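Local coordinates for beta-lactamase domain protein (Burkholderia ambifaria, PDB 5I0P) that probably acts as a hydrolase of the metallo-beta-lactamase superfamily, with two zinc ions bound in its active site, on a substrate not yet established, at residues 157-162 with 244-249; 351-354 with 360-363. One frame throughout, in Å; residues are numbered along the deposited sequence.

Interaction 1 of 2, residues 157-162 with 244-249; sequences FARHGL and VFDLEP
R159 and D246 face each other from two type I turns that never meet through their backbones: A158 to G161, following helix 153-158, and F245 to E248, in the loop before helix 253-260. The first turn belongs to a Schellman motif, in which G161 with its positive phi is the C-prime residue. G161 N bonds to the O of A158, and L162 N lies 3.1 Å from the O of F157. That same F157 oxygen also accepts from H160 N.

Across the contact, one pair of charged side chains does the touching. NH1 of R159 lies 3.8 Å from OD2 of D246, a long salt bridge and not a hydrogen bond, so its pull is probably electrostatic and loosely directed. The oxygen comes in at the edge of the guanidinium, in its plane, although the carboxylate as a whole is turned 34° from it, and the two side chains cross at about a right angle. A bend at chi3 (63°) turns the end of R159 out of the line of its chain. D246 extends with CG anti to the backbone N (chi1 -175°), which brings its carboxylate nearer to R159 than its first bond alone would suggest.

Both segments lean on the C-terminal part of the chain. H160, whose ND1 bonds to the O of H156, packs with V244 against L339 of helix 333-347; P249 O accepts from N343 of that helix, and R159 meets I361 of strand 361-364.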
loop_
_atom_site.group_PDB
_atom_site.type_symbol
_atom_site.label_atom_id
_atom_site.label_comp_id
_atom_site.label_asym_id
_atom_site.label_seq_id
_atom_site.Cartn_x
_atom_site.Cartn_y
_atom_site.Cartn_z
ATOM N N PHE A 157 -4.743 8.745 22.040
ATOM C CA PHE A 157 -3.565 9.580 21.832
ATOM C C PHE A 157 -3.137 10.268 23.126
ATOM O O PHE A 157 -1.940 10.486 23.350
ATOM C CB PHE A 157 -3.827 10.597 20.726
ATOM N N ALA A 158 -4.089 10.615 23.991
ATOM C CA ALA A 158 -3.714 11.165 25.287
ATOM C C ALA A 158 -2.933 10.149 26.108
ATOM O O ALA A 158 -1.916 10.487 26.725
ATOM C CB ALA A 158 -4.957 11.611 26.056
ATOM N N ARG A 159 -3.376 8.890 26.110
ATOM C CA ARG A 159 -2.679 7.908 26.925
ATOM C C ARG A 159 -1.292 7.598 26.377
ATOM O O ARG A 159 -0.519 6.910 27.057
ATOM C CB ARG A 159 -3.522 6.636 27.111
ATOM C CG ARG A 159 -3.692 5.719 25.925
ATOM C CD ARG A 159 -4.451 4.431 26.323
ATOM N NE ARG A 159 -5.821 4.688 26.779
ATOM C CZ ARG A 159 -6.907 4.662 25.998
ATOM N NH1 ARG A 159 -6.814 4.383 24.699
ATOM N NH2 ARG A 159 -8.098 4.921 26.523
ATOM N N HIS A 160 -0.947 8.118 25.193
ATOM C CA HIS A 160 0.396 7.984 24.648
ATOM C C HIS A 160 1.175 9.296 24.545
ATOM O O HIS A 160 2.137 9.363 23.769
ATOM C CB HIS A 160 0.335 7.329 23.280
ATOM C CG HIS A 160 0.053 5.873 23.343
ATOM N ND1 HIS A 160 -1.174 5.335 23.026
ATOM C CD2 HIS A 160 0.841 4.837 23.697
ATOM C CE1 HIS A 160 -1.125 4.026 23.182
ATOM N NE2 HIS A 160 0.088 3.699 23.589
ATOM N N GLY A 161 0.819 10.326 25.319
ATOM C CA GLY A 161 1.673 11.495 25.473
ATOM C C GLY A 161 1.180 12.793 24.850
ATOM O O GLY A 161 1.863 13.811 25.003
ATOM N N LEU A 162 0.082 12.784 24.082
ATOM C CA LEU A 162 -0.468 14.006 23.451
ATOM C C LEU A 162 -1.180 14.916 24.463
ATOM O O LEU A 162 -0.571 15.458 25.389
ATOM C CB LEU A 162 -1.435 13.652 22.304
ATOM N N VAL A 244 0.449 1.871 14.652
ATOM C CA VAL A 244 -0.445 1.327 15.655
ATOM C C VAL A 244 -1.577 2.329 15.846
ATOM O O VAL A 244 -1.348 3.546 15.840
ATOM C CB VAL A 244 0.294 1.048 16.977
ATOM C CG1 VAL A 244 -0.695 0.595 18.021
ATOM C CG2 VAL A 244 1.374 -0.013 16.771
ATOM N N PHE A 245 -2.804 1.824 15.908
ATOM C CA PHE A 245 -4.000 2.630 16.062
ATOM C C PHE A 245 -4.771 2.185 17.289
ATOM O O PHE A 245 -4.495 1.136 17.889
ATOM C CB PHE A 245 -4.893 2.523 14.820
ATOM C CG PHE A 245 -4.183 2.810 13.531
ATOM C CD1 PHE A 245 -3.988 4.111 13.102
ATOM C CD2 PHE A 245 -3.671 1.775 12.758
ATOM C CE1 PHE A 245 -3.332 4.370 11.909
ATOM C CE2 PHE A 245 -3.003 2.024 11.551
ATOM C CZ PHE A 245 -2.829 3.321 11.139
ATOM N N ASP A 246 -5.796 2.973 17.616
ATOM C CA ASP A 246 -6.607 2.692 18.793
ATOM C C ASP A 246 -7.340 1.357 18.687
ATOM O O ASP A 246 -7.632 0.739 19.716
ATOM C CB ASP A 246 -7.597 3.830 19.012
ATOM C CG ASP A 246 -8.397 3.658 20.283
ATOM O OD1 ASP A 246 -9.572 4.091 20.299
ATOM O OD2 ASP A 246 -7.855 3.084 21.264
ATOM N N LEU A 247 -7.579 0.875 17.463
ATOM C CA LEU A 247 -8.439 -0.285 17.241
ATOM C C LEU A 247 -7.761 -1.567 17.669
ATOM O O LEU A 247 -8.424 -2.514 18.112
ATOM C CB LEU A 247 -8.810 -0.389 15.761
ATOM C CG LEU A 247 -9.783 -1.502 15.438
ATOM C CD1 LEU A 247 -11.078 -1.165 16.113
ATOM C CD2 LEU A 247 -9.963 -1.651 13.950
ATOM N N GLU A 248 -6.452 -1.610 17.533
ATOM C CA GLU A 248 -5.653 -2.776 17.886
ATOM C C GLU A 248 -4.396 -2.254 18.584
ATOM O O GLU A 248 -3.289 -2.279 18.039
ATOM C CB GLU A 248 -5.358 -3.587 16.630
ATOM C CG GLU A 248 -4.750 -4.920 16.837
ATOM C CD GLU A 248 -4.137 -5.382 15.562
ATOM O OE1 GLU A 248 -4.588 -4.878 14.511
ATOM O OE2 GLU A 248 -3.200 -6.203 15.594
ATOM N N PRO A 249 -4.539 -1.802 19.831
ATOM C CA PRO A 249 -3.487 -0.963 20.443
ATOM C C PRO A 249 -2.243 -1.717 20.857
ATOM O O PRO A 249 -1.188 -1.086 21.007
ATOM C CB PRO A 249 -4.186 -0.354 21.664
ATOM C CG PRO A 249 -5.280 -1.337 22.006
ATOM C CD PRO A 249 -5.736 -1.949 20.683
#

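Interaction 2 of 2, residues 351-354 with 360-363; sequences LVRE and VIRY
A two-stranded antiparallel hairpin, strands 352-355 and 361-364, pairs R353 with Y363 and E354 with R362. The short strand axes come within 4.7 Å of one another, and their directions differ by 154°. E354 and R362 form the hydrogen-bonded pair: E354 N donates to the O of R362 at 2.9 Å, and R362 N donates to the O of E354 at 3.0 Å. At the non-hydrogen-bonded pair the backbones meet through CA-H...O contacts, Y363 CA lying 3.2 Å from the O of V352.

Coming directly after helices 313-320 and 333-347, the hairpin is consistent with the wing of a winged-helix domain, as in relatives with this C-terminal domain. R353 and Y363 share one face of it. Both have CG anti to the carbonyl carbon (chi1 near -65°), and the side chains run alongside each other the same way. CG of R353 sits over the face of the Y363 ring, 3.8 Å from its centroid, in a CH-pi contact. Farther out the arginine chain bends, and NE donates to OH of Y363 at 3.1 Å, with the hydroxyl tilted 16° out of the guanidinium plane. I361 lays its CG2 over one face of that guanidinium, while its CD1 approaches NH2 of R353 at 3.3 Å. W346 adds a cation-pi contact to the same charge. Just before the first strand, L351 CD1 packs 3.8 Å from CB of Y363, and both residues rest on L342 of helix 333-347. R362, on the other face of the hairpin, makes a salt bridge with D358 of the connecting loop.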
loop_
_atom_site.group_PDB
_atom_site.type_symbol
_atom_site.label_atom_id
_atom_site.label_comp_id
_atom_site.label_asym_id
_atom_site.label_seq_id
_atom_site.Cartn_x
_atom_site.Cartn_y
_atom_site.Cartn_z
ATOM N N LEU A 351 11.481 -4.086 26.033
ATOM C CA LEU A 351 10.894 -3.024 26.823
ATOM C C LEU A 351 9.711 -3.551 27.612
ATOM O O LEU A 351 9.108 -4.570 27.273
ATOM C CB LEU A 351 10.480 -1.811 25.984
ATOM C CG LEU A 351 11.555 -0.996 25.231
ATOM C CD1 LEU A 351 10.872 0.110 24.323
ATOM C CD2 LEU A 351 12.555 -0.385 26.171
ATOM N N VAL A 352 9.421 -2.834 28.698
ATOM C CA VAL A 352 8.285 -3.042 29.580
ATOM C C VAL A 352 7.446 -1.777 29.532
ATOM O O VAL A 352 7.972 -0.692 29.277
ATOM C CB VAL A 352 8.768 -3.347 31.011
ATOM C CG1 VAL A 352 7.656 -3.151 32.020
ATOM C CG2 VAL A 352 9.348 -4.771 31.096
ATOM N N ARG A 353 6.137 -1.921 29.691
ATOM C CA ARG A 353 5.216 -0.788 29.681
ATOM C C ARG A 353 4.705 -0.510 31.081
ATOM O O ARG A 353 4.662 -1.403 31.923
ATOM C CB ARG A 353 3.983 -1.050 28.830
ATOM C CG ARG A 353 4.175 -1.209 27.425
ATOM C CD ARG A 353 2.853 -1.752 26.959
ATOM N NE ARG A 353 2.056 -0.811 26.203
ATOM C CZ ARG A 353 0.735 -0.844 26.160
ATOM N NH1 ARG A 353 0.066 -1.765 26.854
ATOM N NH2 ARG A 353 0.096 0.065 25.429
ATOM N N GLU A 354 4.235 0.711 31.299
ATOM C CA GLU A 354 3.649 1.047 32.590
ATOM C C GLU A 354 2.661 2.188 32.406
ATOM O O GLU A 354 2.976 3.190 31.749
ATOM C CB GLU A 354 4.732 1.424 33.606
ATOM C CG GLU A 354 4.386 1.071 35.067
ATOM C CD GLU A 354 4.605 -0.406 35.426
ATOM O OE1 GLU A 354 3.767 -0.946 36.177
ATOM O OE2 GLU A 354 5.603 -1.022 34.975
ATOM N N VAL A 360 -0.519 8.022 31.346
ATOM C CA VAL A 360 0.321 7.913 30.162
ATOM C C VAL A 360 1.043 6.582 30.219
ATOM O O VAL A 360 1.512 6.167 31.287
ATOM C CB VAL A 360 1.319 9.084 30.085
ATOM C CG1 VAL A 360 2.176 8.979 28.831
ATOM C CG2 VAL A 360 0.566 10.383 30.100
ATOM N N ILE A 361 1.076 5.876 29.074
ATOM C CA ILE A 361 1.797 4.618 28.944
ATOM C C ILE A 361 3.225 4.942 28.566
ATOM O O ILE A 361 3.461 5.697 27.621
ATOM C CB ILE A 361 1.139 3.707 27.898
ATOM C CG1 ILE A 361 -0.240 3.274 28.369
ATOM C CG2 ILE A 361 2.011 2.497 27.599
ATOM C CD1 ILE A 361 -1.036 2.587 27.314
ATOM N N ARG A 362 4.178 4.388 29.303
ATOM C CA ARG A 362 5.580 4.639 29.028
ATOM C C ARG A 362 6.322 3.311 28.943
ATOM O O ARG A 362 5.927 2.305 29.544
ATOM C CB ARG A 362 6.209 5.554 30.091
ATOM C CG ARG A 362 5.619 6.958 30.123
ATOM C CD ARG A 362 6.328 7.891 31.136
ATOM N NE ARG A 362 5.720 9.214 31.125
ATOM C CZ ARG A 362 4.621 9.542 31.803
ATOM N NH1 ARG A 362 3.997 8.665 32.574
ATOM N NH2 ARG A 362 4.123 10.758 31.694
ATOM N N TYR A 363 7.419 3.342 28.197
ATOM C CA TYR A 363 8.198 2.169 27.852
ATOM C C TYR A 363 9.598 2.374 28.387
ATOM O O TYR A 363 10.187 3.449 28.199
ATOM C CB TYR A 363 8.231 1.966 26.327
ATOM C CG TYR A 363 6.873 1.684 25.679
ATOM C CD1 TYR A 363 6.562 0.404 25.196
ATOM C CD2 TYR A 363 5.903 2.685 25.558
ATOM C CE1 TYR A 363 5.303 0.125 24.586
ATOM C CE2 TYR A 363 4.634 2.426 24.972
ATOM C CZ TYR A 363 4.355 1.134 24.481
ATOM O OH TYR A 363 3.161 0.851 23.875
#

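Overall arrangement
Interaction 1 is a surface meeting of two turns from the metallo-beta-lactamase part of the chain, sparse and held across by charge alone. Interaction 2 is partly buried and far more extensive, combining backbone pairing with aromatic and aliphatic packing inside one C-terminal hairpin. Their centres lie about 12 Å apart, and both press on helix 333-347. They also touch: R159 O is 2.8 Å from I361 N, a probable hydrogen bond, and H160 packs against I361. The turn that follows helix 153-158 is thereby joined to strand 361-364 at I361, and both contacts lie away from the zinc site.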